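Local coordinates for intimin (PDB 1F00), which acts as an adhesin of enteropathogenic Escherichia coli, binding its receptor probably through the C-type lectin-like domain that ends a rod of immunoglobulin-like domains, at residues Gln237-Trp242 / Tyr258-Gln263; Asn133-Trp138 / Ile168-Gln173; Ile104-Thr109 / Gly123-Lys128; Lys160-Ile165 / Ile179-Ser184; Leu65-Pro70 / Val91-Thr96. One frame throughout, in Å; residues are numbered along the deposited sequence.

Interaction 1 of 5, residues Gln237-Trp242 / Tyr258-Gln263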
# COMPACT_ATOMS: atom_id res chain seq x y z
N GLN A 237 -3.36 -10.50 -28.31
CA GLN A 237 -2.45 -9.68 -29.09
C GLN A 237 -3.27 -8.51 -29.63
O GLN A 237 -2.72 -7.54 -30.14
CB GLN A 237 -1.84 -10.47 -30.26
CG GLN A 237 -0.88 -11.56 -29.82
CD GLN A 237 -1.58 -12.78 -29.24
OE1 GLN A 237 -0.94 -13.67 -28.68
NE2 GLN A 237 -2.90 -12.82 -29.37
N THR A 238 -4.59 -8.63 -29.52
CA THR A 238 -5.48 -7.57 -29.98
C THR A 238 -6.77 -7.52 -29.19
O THR A 238 -7.41 -8.55 -28.96
CB THR A 238 -5.86 -7.74 -31.47
OG1 THR A 238 -6.84 -6.75 -31.82
CG2 THR A 238 -6.44 -9.12 -31.73
N ILE A 239 -7.14 -6.33 -28.74
CA ILE A 239 -8.39 -6.15 -28.03
C ILE A 239 -9.16 -5.06 -28.76
O ILE A 239 -9.55 -4.04 -28.19
CB ILE A 239 -8.17 -5.76 -26.55
CG1 ILE A 239 -7.40 -6.88 -25.84
CG2 ILE A 239 -9.52 -5.58 -25.86
CD1 ILE A 239 -7.22 -6.67 -24.34
N ILE A 240 -9.33 -5.29 -30.06
CA ILE A 240 -10.08 -4.37 -30.92
C ILE A 240 -11.51 -4.39 -30.39
O ILE A 240 -12.13 -5.45 -30.29
CB ILE A 240 -10.01 -4.84 -32.40
CG1 ILE A 240 -10.87 -3.94 -33.28
CG2 ILE A 240 -10.43 -6.30 -32.52
CD1 ILE A 240 -10.76 -4.26 -34.77
N SER A 241 -12.04 -3.21 -30.05
CA SER A 241 -13.37 -3.11 -29.47
C SER A 241 -14.30 -2.11 -30.17
O SER A 241 -13.87 -1.05 -30.60
CB SER A 241 -13.25 -2.70 -28.00
OG SER A 241 -12.20 -3.39 -27.36
N TRP A 242 -15.57 -2.47 -30.25
CA TRP A 242 -16.58 -1.63 -30.89
C TRP A 242 -16.79 -0.34 -30.09
O TRP A 242 -16.65 -0.34 -28.86
CB TRP A 242 -17.94 -2.33 -30.92
CG TRP A 242 -18.03 -3.60 -31.70
CD1 TRP A 242 -18.16 -4.87 -31.20
CD2 TRP A 242 -18.09 -3.72 -33.13
NE1 TRP A 242 -18.31 -5.77 -32.23
CE2 TRP A 242 -18.27 -5.09 -33.42
CE3 TRP A 242 -18.02 -2.80 -34.18
CZ2 TRP A 242 -18.38 -5.57 -34.74
CZ3 TRP A 242 -18.13 -3.28 -35.49
CH2 TRP A 242 -18.31 -4.65 -35.75
N TYR A 258 -11.52 0.72 -31.40
CA TYR A 258 -10.28 1.17 -30.80
C TYR A 258 -9.72 -0.10 -30.19
O TYR A 258 -10.48 -0.93 -29.68
CB TYR A 258 -10.51 2.23 -29.72
CG TYR A 258 -9.21 2.78 -29.17
CD1 TYR A 258 -8.51 3.80 -29.83
CD2 TYR A 258 -8.65 2.26 -28.00
CE1 TYR A 258 -7.30 4.29 -29.34
CE2 TYR A 258 -7.44 2.73 -27.50
CZ TYR A 258 -6.77 3.75 -28.17
OH TYR A 258 -5.57 4.21 -27.66
N ASP A 259 -8.41 -0.26 -30.24
CA ASP A 259 -7.76 -1.45 -29.74
C ASP A 259 -7.02 -1.14 -28.44
O ASP A 259 -6.06 -0.37 -28.44
CB ASP A 259 -6.79 -1.96 -30.82
CG ASP A 259 -6.34 -3.38 -30.60
OD1 ASP A 259 -6.27 -4.13 -31.60
OD2 ASP A 259 -6.05 -3.74 -29.44
N LEU A 260 -7.46 -1.75 -27.34
CA LEU A 260 -6.85 -1.53 -26.05
C LEU A 260 -5.43 -2.08 -25.94
O LEU A 260 -4.76 -1.90 -24.91
CB LEU A 260 -7.73 -2.09 -24.93
CG LEU A 260 -9.01 -1.28 -24.66
CD1 LEU A 260 -9.85 -1.97 -23.61
CD2 LEU A 260 -8.64 0.13 -24.21
N VAL A 261 -4.97 -2.77 -26.99
CA VAL A 261 -3.60 -3.28 -27.00
C VAL A 261 -2.78 -2.48 -28.01
O VAL A 261 -1.73 -1.93 -27.68
CB VAL A 261 -3.52 -4.78 -27.39
CG1 VAL A 261 -2.06 -5.16 -27.68
CG2 VAL A 261 -4.05 -5.65 -26.26
N LYS A 262 -3.29 -2.39 -29.24
CA LYS A 262 -2.59 -1.70 -30.32
C LYS A 262 -3.02 -0.26 -30.60
O LYS A 262 -2.48 0.37 -31.51
CB LYS A 262 -2.75 -2.51 -31.61
CG LYS A 262 -2.54 -4.01 -31.42
CD LYS A 262 -2.47 -4.77 -32.73
CE LYS A 262 -3.81 -4.85 -33.44
NZ LYS A 262 -3.75 -5.82 -34.57
N GLN A 263 -3.95 0.28 -29.81
CA GLN A 263 -4.48 1.63 -30.04
C GLN A 263 -5.19 1.46 -31.39
O GLN A 263 -6.34 1.00 -31.43
CB GLN A 263 -3.33 2.65 -30.11
CG GLN A 263 -2.49 2.73 -28.83
CD GLN A 263 -1.33 3.71 -28.92
OE1 GLN A 263 -1.53 4.92 -28.97
NE2 GLN A 263 -0.11 3.19 -28.94
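Y258 pairs with S241 at the end of a short antiparallel strand pair: S241 N donates to Y258 O at 2.8 Å, and Y258 N returns the bond to S241 O. Next comes D259, opposite I240 in the non-hydrogen-bonded position. Its CG lies anti to the backbone N (chi1 -164°), from where the carboxylate reaches back to the residues just before strand 240-242. D259 OD1 takes T238 OG1 at 2.7 Å on its syn side, while D259 OD2 receives I239 N at 2.9 Å from above the carboxylate plane. OD2 also accepts from V261 N, an Asx turn, and from K262 N, which extends it to an Asx motif as the chain bends after the strand; three N-H groups thus grip one oxygen and fix the rotation of the carboxylate. L260 N bonds I239 O at 3.2 Å, L260 CB packs on I239 CG2, and the S241 hydroxyl, which also bonds T279, meets I239 O from the opposite face of its plane. V261 adds apolar packing, its CG2 lying 3.6 Å from I239 CG1 with the two side chains at about a right angle. K262, more exposed, runs its methylenes past Q237 O. Within the C-type lectin-like domain, Y258 packs on helix 214-224, I239 and L260 lean on strand 184-190, and I240 meets strand 276-281.

Interaction 2 of 5, residues Asn133-Trp138 / Ile168-Gln173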
# COMPACT_ATOMS: atom_id res chain seq x y z
N ASN A 133 10.86 -1.79 9.66
CA ASN A 133 12.08 -2.60 9.55
C ASN A 133 12.27 -3.16 8.14
O ASN A 133 13.12 -4.02 7.92
CB ASN A 133 12.05 -3.73 10.57
CG ASN A 133 11.02 -4.79 10.24
OD1 ASN A 133 10.18 -4.61 9.36
ND2 ASN A 133 11.09 -5.91 10.94
N GLY A 134 11.47 -2.67 7.20
CA GLY A 134 11.58 -3.10 5.82
C GLY A 134 10.94 -4.41 5.42
O GLY A 134 10.97 -4.76 4.24
N LYS A 135 10.36 -5.14 6.37
CA LYS A 135 9.70 -6.42 6.07
C LYS A 135 8.19 -6.16 6.07
O LYS A 135 7.58 -6.03 7.13
CB LYS A 135 10.08 -7.46 7.13
CG LYS A 135 9.54 -8.85 6.85
CD LYS A 135 10.03 -9.84 7.90
CE LYS A 135 9.44 -11.23 7.67
NZ LYS A 135 9.93 -12.21 8.68
N TYR A 136 7.61 -6.11 4.88
CA TYR A 136 6.19 -5.80 4.72
C TYR A 136 5.22 -6.92 4.37
O TYR A 136 5.57 -7.90 3.70
CB TYR A 136 6.05 -4.71 3.65
CG TYR A 136 7.04 -3.57 3.79
CD1 TYR A 136 7.21 -2.92 5.00
CD2 TYR A 136 7.80 -3.13 2.69
CE1 TYR A 136 8.10 -1.86 5.14
CE2 TYR A 136 8.70 -2.07 2.82
CZ TYR A 136 8.84 -1.44 4.05
OH TYR A 136 9.72 -0.39 4.21
N THR A 137 3.97 -6.76 4.81
CA THR A 137 2.89 -7.70 4.53
C THR A 137 1.69 -6.83 4.17
O THR A 137 1.31 -5.95 4.95
CB THR A 137 2.54 -8.54 5.77
OG1 THR A 137 3.71 -9.26 6.20
CG2 THR A 137 1.44 -9.54 5.43
N TRP A 138 1.09 -7.07 3.01
CA TRP A 138 -0.04 -6.27 2.55
C TRP A 138 -1.40 -6.96 2.64
O TRP A 138 -1.50 -8.19 2.65
CB TRP A 138 0.18 -5.83 1.09
CG TRP A 138 1.46 -5.10 0.84
CD1 TRP A 138 2.72 -5.64 0.77
CD2 TRP A 138 1.61 -3.69 0.64
NE1 TRP A 138 3.65 -4.64 0.53
CE2 TRP A 138 2.99 -3.44 0.45
CE3 TRP A 138 0.71 -2.62 0.60
CZ2 TRP A 138 3.49 -2.15 0.22
CZ3 TRP A 138 1.21 -1.34 0.38
CH2 TRP A 138 2.59 -1.12 0.19
N ILE A 168 1.81 -3.67 6.73
CA ILE A 168 2.32 -3.73 8.10
C ILE A 168 3.76 -4.21 8.05
O ILE A 168 4.11 -5.05 7.21
CB ILE A 168 1.47 -4.67 9.00
CG1 ILE A 168 1.46 -6.09 8.43
CG2 ILE A 168 0.06 -4.14 9.13
CD1 ILE A 168 0.61 -7.06 9.24
N SER A 169 4.60 -3.66 8.91
CA SER A 169 6.00 -4.06 8.98
C SER A 169 6.15 -4.91 10.23
O SER A 169 5.42 -4.70 11.20
CB SER A 169 6.90 -2.82 9.03
OG SER A 169 6.48 -1.92 10.04
N SER A 170 7.09 -5.85 10.23
CA SER A 170 7.26 -6.73 11.38
C SER A 170 7.77 -6.09 12.66
O SER A 170 7.86 -6.76 13.69
CB SER A 170 8.13 -7.94 11.00
OG SER A 170 9.40 -7.56 10.52
N ASP A 171 8.09 -4.80 12.62
CA ASP A 171 8.53 -4.12 13.84
C ASP A 171 7.26 -3.58 14.49
O ASP A 171 7.30 -2.84 15.47
CB ASP A 171 9.49 -2.97 13.54
CG ASP A 171 8.89 -1.94 12.60
OD1 ASP A 171 8.77 -0.76 13.00
OD2 ASP A 171 8.55 -2.33 11.47
N ASN A 172 6.12 -3.97 13.91
CA ASN A 172 4.80 -3.59 14.40
C ASN A 172 4.32 -2.17 14.10
O ASN A 172 4.16 -1.35 15.00
CB ASN A 172 4.71 -3.85 15.91
CG ASN A 172 3.35 -3.53 16.47
OD1 ASN A 172 2.34 -4.08 16.03
ND2 ASN A 172 3.31 -2.64 17.46
N GLN A 173 4.10 -1.90 12.82
CA GLN A 173 3.58 -0.61 12.37
C GLN A 173 2.57 -0.89 11.27
O GLN A 173 2.58 -1.98 10.68
CB GLN A 173 4.69 0.29 11.81
CG GLN A 173 5.60 0.93 12.83
CD GLN A 173 6.46 2.02 12.22
OE1 GLN A 173 5.97 3.09 11.86
NE2 GLN A 173 7.76 1.74 12.07
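N133 and S170 both turn their side chains between backbone N and carbonyl carbon (chi1 70° and 58°), which brings the N133 amide up to the S170 hydroxyl where two strands of an immunoglobulin-like domain run out into loops. ND2 points almost straight at OG, although the modelled separation is too short to be taken literally. N133 OD1 accepts K135 N at 3.0 Å, closing an Asx turn around G134. The side chains of D171 and N133 run antiparallel past one another, and D171 OD2 takes two bonds from opposite faces of the carboxylate plane: N133 N at 3.0 Å and the S169 hydroxyl. Its OD1 is held by Q173 NE2, so both oxygens are engaged and the group is kept from rotating. S169 lies across from two residues, N172 and Q173, a G1 beta bulge at the turn into strand 173-179. Further along, T137 and I168 form the hydrogen-bonded antiparallel pair, and S170 N reaches K135 O. The Y136 ring, anchored through its hydroxyl to G131 O, presents its edge to S169, with CD1 4.0 Å from S169 CB; G134 O lies 3.7 Å above the centre of one ring face.

Interaction 3 of 5, residues Ile104-Thr109 / Gly123-Lys128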
# COMPACT_ATOMS: atom_id res chain seq x y z
N ILE A 104 2.17 5.95 -7.15
CA ILE A 104 1.63 4.64 -7.41
C ILE A 104 2.03 4.32 -8.85
O ILE A 104 1.81 5.12 -9.76
CB ILE A 104 0.10 4.64 -7.24
CG1 ILE A 104 -0.23 4.88 -5.76
CG2 ILE A 104 -0.49 3.33 -7.72
CD1 ILE A 104 -1.71 5.02 -5.44
N GLU A 105 2.61 3.14 -9.04
CA GLU A 105 3.11 2.73 -10.35
C GLU A 105 2.20 1.86 -11.22
O GLU A 105 1.77 0.78 -10.81
CB GLU A 105 4.46 2.03 -10.16
CG GLU A 105 5.02 1.39 -11.42
CD GLU A 105 6.29 0.61 -11.16
OE1 GLU A 105 6.28 -0.24 -10.25
OE2 GLU A 105 7.29 0.85 -11.86
N ILE A 106 1.93 2.34 -12.43
CA ILE A 106 1.13 1.60 -13.39
C ILE A 106 2.02 0.45 -13.87
O ILE A 106 3.05 0.69 -14.52
CB ILE A 106 0.77 2.48 -14.61
CG1 ILE A 106 0.06 3.75 -14.14
CG2 ILE A 106 -0.09 1.68 -15.59
CD1 ILE A 106 -1.24 3.49 -13.43
N VAL A 107 1.63 -0.77 -13.56
CA VAL A 107 2.43 -1.95 -13.90
C VAL A 107 2.80 -2.08 -15.38
O VAL A 107 3.93 -2.45 -15.71
CB VAL A 107 1.72 -3.25 -13.42
CG1 VAL A 107 2.42 -4.48 -13.99
CG2 VAL A 107 1.75 -3.31 -11.90
N GLY A 108 1.87 -1.77 -16.27
CA GLY A 108 2.16 -1.91 -17.69
C GLY A 108 3.11 -0.89 -18.29
O GLY A 108 3.88 -1.22 -19.20
N THR A 109 3.09 0.34 -17.78
CA THR A 109 3.91 1.42 -18.30
C THR A 109 5.05 1.94 -17.42
O THR A 109 5.99 2.55 -17.92
CB THR A 109 3.04 2.62 -18.67
OG1 THR A 109 2.47 3.17 -17.47
CG2 THR A 109 1.91 2.19 -19.60
N GLY A 123 -6.66 -4.21 -14.08
CA GLY A 123 -5.45 -3.46 -14.35
C GLY A 123 -4.67 -3.61 -13.05
O GLY A 123 -5.26 -3.89 -12.01
N GLN A 124 -3.35 -3.44 -13.10
CA GLN A 124 -2.54 -3.61 -11.90
C GLN A 124 -1.58 -2.45 -11.63
O GLN A 124 -1.00 -1.88 -12.55
CB GLN A 124 -1.76 -4.92 -12.00
CG GLN A 124 -2.65 -6.14 -12.09
CD GLN A 124 -1.90 -7.40 -12.46
OE1 GLN A 124 -1.28 -7.47 -13.52
NE2 GLN A 124 -1.94 -8.39 -11.59
N VAL A 125 -1.42 -2.11 -10.35
CA VAL A 125 -0.52 -1.05 -9.94
C VAL A 125 0.35 -1.53 -8.79
O VAL A 125 -0.04 -2.43 -8.04
CB VAL A 125 -1.29 0.22 -9.49
CG1 VAL A 125 -2.19 0.70 -10.61
CG2 VAL A 125 -2.10 -0.06 -8.22
N ASN A 126 1.54 -0.95 -8.66
CA ASN A 126 2.44 -1.33 -7.57
C ASN A 126 2.48 -0.24 -6.51
O ASN A 126 2.72 0.93 -6.81
CB ASN A 126 3.87 -1.55 -8.08
CG ASN A 126 3.99 -2.78 -8.98
OD1 ASN A 126 3.38 -3.82 -8.73
ND2 ASN A 126 4.81 -2.66 -10.02
N LEU A 127 2.21 -0.62 -5.26
CA LEU A 127 2.26 0.32 -4.15
C LEU A 127 3.60 0.11 -3.45
O LEU A 127 4.02 -1.03 -3.23
CB LEU A 127 1.14 0.06 -3.14
CG LEU A 127 -0.31 0.14 -3.61
CD1 LEU A 127 -1.22 0.17 -2.38
CD2 LEU A 127 -0.54 1.38 -4.45
N LYS A 128 4.28 1.20 -3.11
CA LYS A 128 5.56 1.10 -2.43
C LYS A 128 5.49 1.65 -1.02
O LYS A 128 4.99 2.75 -0.79
CB LYS A 128 6.66 1.83 -3.21
CG LYS A 128 7.26 1.02 -4.35
CD LYS A 128 7.97 -0.23 -3.84
CE LYS A 128 8.53 -1.06 -4.99
NZ LYS A 128 7.46 -1.51 -5.93
O HOH W 1 6.84 0.71 -7.51
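I104, V125 and L127 make the tight side of this antiparallel strand pair. I104 CG2 lies 3.7 Å from V125 CB, while its CG1 runs alongside L127 CD2, the two side chains pointing the same way. I106 CD1 adds a slacker touch on V125 CG1, and W224 of helix 214-224 packs against both I106 and V125. Backbone bonds pin the register: E105 and N126 exchange backbone hydrogen bonds, with N126 N to E105 O at 2.8 Å, and V107 N reaches Q124 O. The other face is polar and partly exposed. A chi1 of 173° swings E105 CG to the side away from N, and the extended chain lies beside N126, whose ND2 donates to E105 OE1 at 2.8 Å. That bond is nearly straight and lies in the amide plane, but it meets the carboxylate from above, the two planes being 69° apart. A water donates to E105 OE1 (3.0 Å) and accepts from K128 NZ, bridging two opposite charges whose atoms do not touch; OE2 has a long, weak ion pair with K112. V107 CG2 closes over the N126 amide, 3.6 Å from OD1. One apolar face turned inward and one polar face outward is the pattern of a beta-sandwich sheet, here in an immunoglobulin-like domain.

Interaction 4 of 5, residues Lys160-Ile165 / Ile179-Ser184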
# COMPACT_ATOMS: atom_id res chain seq x y z
N LYS A 160 -15.89 -1.50 -9.15
CA LYS A 160 -16.09 -0.13 -8.72
C LYS A 160 -16.47 -0.06 -7.25
O LYS A 160 -17.43 -0.68 -6.81
CB LYS A 160 -17.16 0.55 -9.57
CG LYS A 160 -16.81 0.62 -11.05
CD LYS A 160 -17.90 1.32 -11.85
CE LYS A 160 -18.05 2.77 -11.46
NZ LYS A 160 -19.13 3.44 -12.25
N GLY A 161 -15.70 0.71 -6.49
CA GLY A 161 -15.97 0.85 -5.08
C GLY A 161 -14.76 1.46 -4.40
O GLY A 161 -13.76 1.76 -5.05
N THR A 162 -14.87 1.65 -3.09
CA THR A 162 -13.78 2.23 -2.33
C THR A 162 -13.39 1.27 -1.21
O THR A 162 -14.24 0.68 -0.54
CB THR A 162 -14.19 3.60 -1.73
OG1 THR A 162 -13.13 4.10 -0.91
CG2 THR A 162 -15.45 3.47 -0.90
N THR A 163 -12.09 1.09 -1.03
CA THR A 163 -11.60 0.21 0.02
C THR A 163 -10.23 0.73 0.42
O THR A 163 -9.78 1.78 -0.06
CB THR A 163 -11.51 -1.26 -0.47
OG1 THR A 163 -11.27 -2.12 0.65
CG2 THR A 163 -10.38 -1.43 -1.50
N THR A 164 -9.56 0.03 1.32
CA THR A 164 -8.25 0.48 1.75
C THR A 164 -7.22 -0.64 1.64
O THR A 164 -7.55 -1.81 1.87
CB THR A 164 -8.29 0.98 3.21
OG1 THR A 164 -8.87 -0.03 4.05
CG2 THR A 164 -9.11 2.26 3.32
N ILE A 165 -6.00 -0.28 1.26
CA ILE A 165 -4.92 -1.25 1.17
C ILE A 165 -4.01 -0.88 2.33
O ILE A 165 -3.64 0.28 2.48
CB ILE A 165 -4.12 -1.13 -0.14
CG1 ILE A 165 -5.05 -1.34 -1.34
CG2 ILE A 165 -2.97 -2.14 -0.16
CD1 ILE A 165 -5.79 -2.66 -1.32
N ILE A 179 -8.36 3.51 -1.57
CA ILE A 179 -8.66 3.49 -3.00
C ILE A 179 -10.01 4.17 -3.17
O ILE A 179 -11.02 3.69 -2.65
CB ILE A 179 -8.75 2.03 -3.52
CG1 ILE A 179 -7.35 1.39 -3.51
CG2 ILE A 179 -9.33 2.01 -4.92
CD1 ILE A 179 -7.35 -0.07 -3.89
N ALA A 180 -10.02 5.29 -3.87
CA ALA A 180 -11.25 6.04 -4.11
C ALA A 180 -12.09 5.35 -5.17
O ALA A 180 -11.56 4.64 -6.03
CB ALA A 180 -10.92 7.46 -4.54
N THR A 181 -13.40 5.56 -5.10
CA THR A 181 -14.33 4.96 -6.05
C THR A 181 -14.04 5.56 -7.42
O THR A 181 -13.97 6.78 -7.57
CB THR A 181 -15.78 5.26 -5.66
OG1 THR A 181 -16.03 4.74 -4.35
CG2 THR A 181 -16.75 4.61 -6.64
N PRO A 182 -13.86 4.71 -8.44
CA PRO A 182 -13.58 5.18 -9.80
C PRO A 182 -14.82 5.69 -10.51
O PRO A 182 -15.94 5.32 -10.17
CB PRO A 182 -13.02 3.93 -10.47
CG PRO A 182 -13.82 2.83 -9.83
CD PRO A 182 -13.82 3.24 -8.36
N ASN A 183 -14.61 6.55 -11.51
CA ASN A 183 -15.71 7.10 -12.29
C ASN A 183 -16.20 6.06 -13.29
O ASN A 183 -17.40 5.97 -13.55
CB ASN A 183 -15.25 8.35 -13.04
CG ASN A 183 -15.07 9.55 -12.12
OD1 ASN A 183 -14.06 10.26 -12.18
ND2 ASN A 183 -16.07 9.80 -11.28
N SER A 184 -15.27 5.28 -13.84
CA SER A 184 -15.61 4.25 -14.83
C SER A 184 -14.79 2.98 -14.71
O SER A 184 -13.63 3.02 -14.30
CB SER A 184 -15.42 4.80 -16.25
OG SER A 184 -16.31 5.87 -16.50
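T163 and I179 form the one hydrogen-bonded antiparallel pair of this contact. I179 N donates to T163 O at 2.7 Å, and T163 N returns a bent bond to I179 O. I179 O takes a second donor, T162 OG1, at 2.8 Å. With chi1 at 176° the T162 hydroxyl sits beside its own carbonyl carbon and comes in tilted from the I179 carbonyl plane, whereas T163 N meets a lone pair in the plane. Beyond this pair the chains stay close, G161 and T181 lying nearest, but regular strand pairing ends and weaker polar contacts follow. T181 CA approaches G161 O at 3.4 Å as a CA-H...O contact; this carbonyl is buried here and has no conventional hydrogen-bond partner in the model. K160 NZ makes only a weak bond to N183 O, its firmer partner being the carbonyl of the C-terminal K282.

Two threonines meet at about a right angle in van der Waals contact, T181 OG1 lying 3.4 Å from T162 CB.

Apolar packing works on two fronts. I179 CD1 sits 3.7 Å from I165 CG1, with T163 CG2 alongside, and W119 and L115 meet I179 as well. At the other end P182 CG rests 3.9 Å from K160 CG, the side chains crossing obliquely, while W119 also touches P182.

The last antiparallel pair of the sheet runs straight on into the linker between two domains: I179 ends the last strand of an immunoglobulin-like sheet, and the chain from A180 to N183 leads into strand 184-190 of the C-type lectin-like domain.

Interaction 5 of 5, residues Leu65-Pro70 / Val91-Thr96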
# COMPACT_ATOMS: atom_id res chain seq x y z
N LEU A 65 12.77 6.49 26.81
CA LEU A 65 13.67 6.80 25.70
C LEU A 65 12.88 7.00 24.40
O LEU A 65 11.96 6.24 24.10
CB LEU A 65 14.66 5.64 25.50
CG LEU A 65 15.92 5.76 24.63
CD1 LEU A 65 16.43 4.36 24.33
CD2 LEU A 65 15.65 6.48 23.33
N THR A 66 13.25 8.03 23.64
CA THR A 66 12.62 8.32 22.36
C THR A 66 13.75 8.61 21.37
O THR A 66 14.90 8.78 21.79
CB THR A 66 11.70 9.55 22.43
OG1 THR A 66 12.49 10.71 22.76
CG2 THR A 66 10.64 9.35 23.50
N SER A 67 13.44 8.66 20.08
CA SER A 67 14.47 8.94 19.08
C SER A 67 13.88 9.56 17.82
O SER A 67 12.74 9.28 17.45
CB SER A 67 15.21 7.65 18.73
OG SER A 67 16.28 7.89 17.84
N THR A 68 14.67 10.40 17.16
CA THR A 68 14.22 11.04 15.92
C THR A 68 14.86 10.35 14.72
O THR A 68 14.52 10.63 13.58
CB THR A 68 14.59 12.54 15.89
OG1 THR A 68 16.02 12.69 15.95
CG2 THR A 68 13.95 13.27 17.05
N THR A 69 15.80 9.45 14.99
CA THR A 69 16.46 8.71 13.93
C THR A 69 16.41 7.23 14.25
O THR A 69 16.42 6.84 15.42
CB THR A 69 17.95 9.14 13.74
OG1 THR A 69 18.72 8.69 14.86
CG2 THR A 69 18.06 10.65 13.63
N PRO A 70 16.32 6.38 13.22
CA PRO A 70 16.26 4.92 13.38
C PRO A 70 17.62 4.34 13.77
O PRO A 70 18.65 4.97 13.54
CB PRO A 70 15.81 4.45 12.01
CG PRO A 70 16.50 5.42 11.10
CD PRO A 70 16.24 6.74 11.79
N VAL A 91 17.47 -2.23 22.16
CA VAL A 91 16.19 -1.92 21.53
C VAL A 91 16.44 -1.27 20.18
O VAL A 91 17.56 -0.87 19.87
CB VAL A 91 15.34 -0.95 22.40
CG1 VAL A 91 15.17 -1.51 23.80
CG2 VAL A 91 16.01 0.43 22.45
N GLU A 92 15.39 -1.18 19.35
CA GLU A 92 15.55 -0.58 18.03
C GLU A 92 14.44 0.41 17.66
O GLU A 92 13.26 0.15 17.89
CB GLU A 92 15.57 -1.66 16.95
CG GLU A 92 16.47 -2.84 17.24
CD GLU A 92 16.35 -3.90 16.17
OE1 GLU A 92 16.99 -3.75 15.11
OE2 GLU A 92 15.60 -4.87 16.38
N PHE A 93 14.84 1.53 17.08
CA PHE A 93 13.88 2.52 16.63
C PHE A 93 13.82 2.41 15.11
O PHE A 93 14.85 2.19 14.45
CB PHE A 93 14.30 3.93 17.05
CG PHE A 93 14.14 4.19 18.52
CD1 PHE A 93 15.16 3.87 19.41
CD2 PHE A 93 12.96 4.72 19.02
CE1 PHE A 93 15.00 4.07 20.78
CE2 PHE A 93 12.78 4.92 20.38
CZ PHE A 93 13.81 4.59 21.27
N PHE A 94 12.62 2.54 14.56
CA PHE A 94 12.46 2.44 13.12
C PHE A 94 11.71 3.64 12.55
O PHE A 94 10.85 4.22 13.22
CB PHE A 94 11.72 1.14 12.76
CG PHE A 94 12.51 -0.11 13.04
CD1 PHE A 94 13.55 -0.49 12.20
CD2 PHE A 94 12.22 -0.91 14.14
CE1 PHE A 94 14.29 -1.65 12.46
CE2 PHE A 94 12.95 -2.06 14.41
CZ PHE A 94 13.99 -2.43 13.56
N THR A 95 12.07 4.01 11.33
CA THR A 95 11.42 5.12 10.65
C THR A 95 9.93 4.84 10.54
O THR A 95 9.50 3.68 10.58
CB THR A 95 12.00 5.30 9.23
OG1 THR A 95 13.33 5.83 9.32
CG2 THR A 95 11.13 6.22 8.40
N THR A 96 9.14 5.90 10.42
CA THR A 96 7.69 5.80 10.29
C THR A 96 7.32 5.02 9.02
O THR A 96 7.82 5.33 7.94
CB THR A 96 7.06 7.20 10.17
OG1 THR A 96 7.43 7.99 11.30
CG2 THR A 96 5.54 7.09 10.10
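F93 packs against L65 and S67, bridging the two sheets of an immunoglobulin-like beta sandwich: it reaches from strand 91-94 to the end of strand 60-66, which belongs to the other sheet. The contact is held by packing, without direct hydrogen bonds between the two segments.

A CH-pi contact comes first. S67 CB stands over the centre of one face of the F93 ring, 3.7 Å from its centroid and only 13° off the ring normal. The S67 hydroxyl, placed opposite its own N by a chi1 of -176°, turns away along its own chain: S67 OG bonds T69 O at 2.6 Å, on a lone pair of the carbonyl, within the bend leading to P70.

Apolar contacts follow. L65 sends both methyl groups to the far end of the ring, CD2 lying 3.3 Å from F93 CZ and CD1 3.8 Å from F93 CE1. L65 CD1 also has a looser touch on V91 CG2, while S73 and V75 of strand 71-79 pack against L65. A13 of strand 12-14 meets F93 too.

Backbone and proline contacts complete the account. L65 O lies at the edge of the F93 ring, in its plane. At the more exposed end P70 CA comes to 3.3 Å from F93 O, and the P70 ring runs beside the T95 side chain, both pointing the same way, with P70 CG 3.7 Å from T95 OG1.

In the fold
From the N terminus, interaction 5 comes first, closing a 20-residue excursion and joining the two sheets of the first immunoglobulin-like domain. Interaction 3 then closes 13 residues in the next domain. Interactions 2 (spanning 29 residues) and 4 (13) cross; both use strand 163-169, the middle strand of one three-stranded sheet, where W138 also packs on I165. L127 of interaction 3 packs on W138 and I165, joining the sandwich's two sheets. Interaction 2 meets interaction 5 at the domain boundary, where F94 lies against N133 and D171, and Q173 probably bonds T95. Interaction 4 leads into the lectin-like domain, where interaction 1, closing 15 residues, touches none of the others, though interaction 3 comes within about 9 Å between nearest atoms.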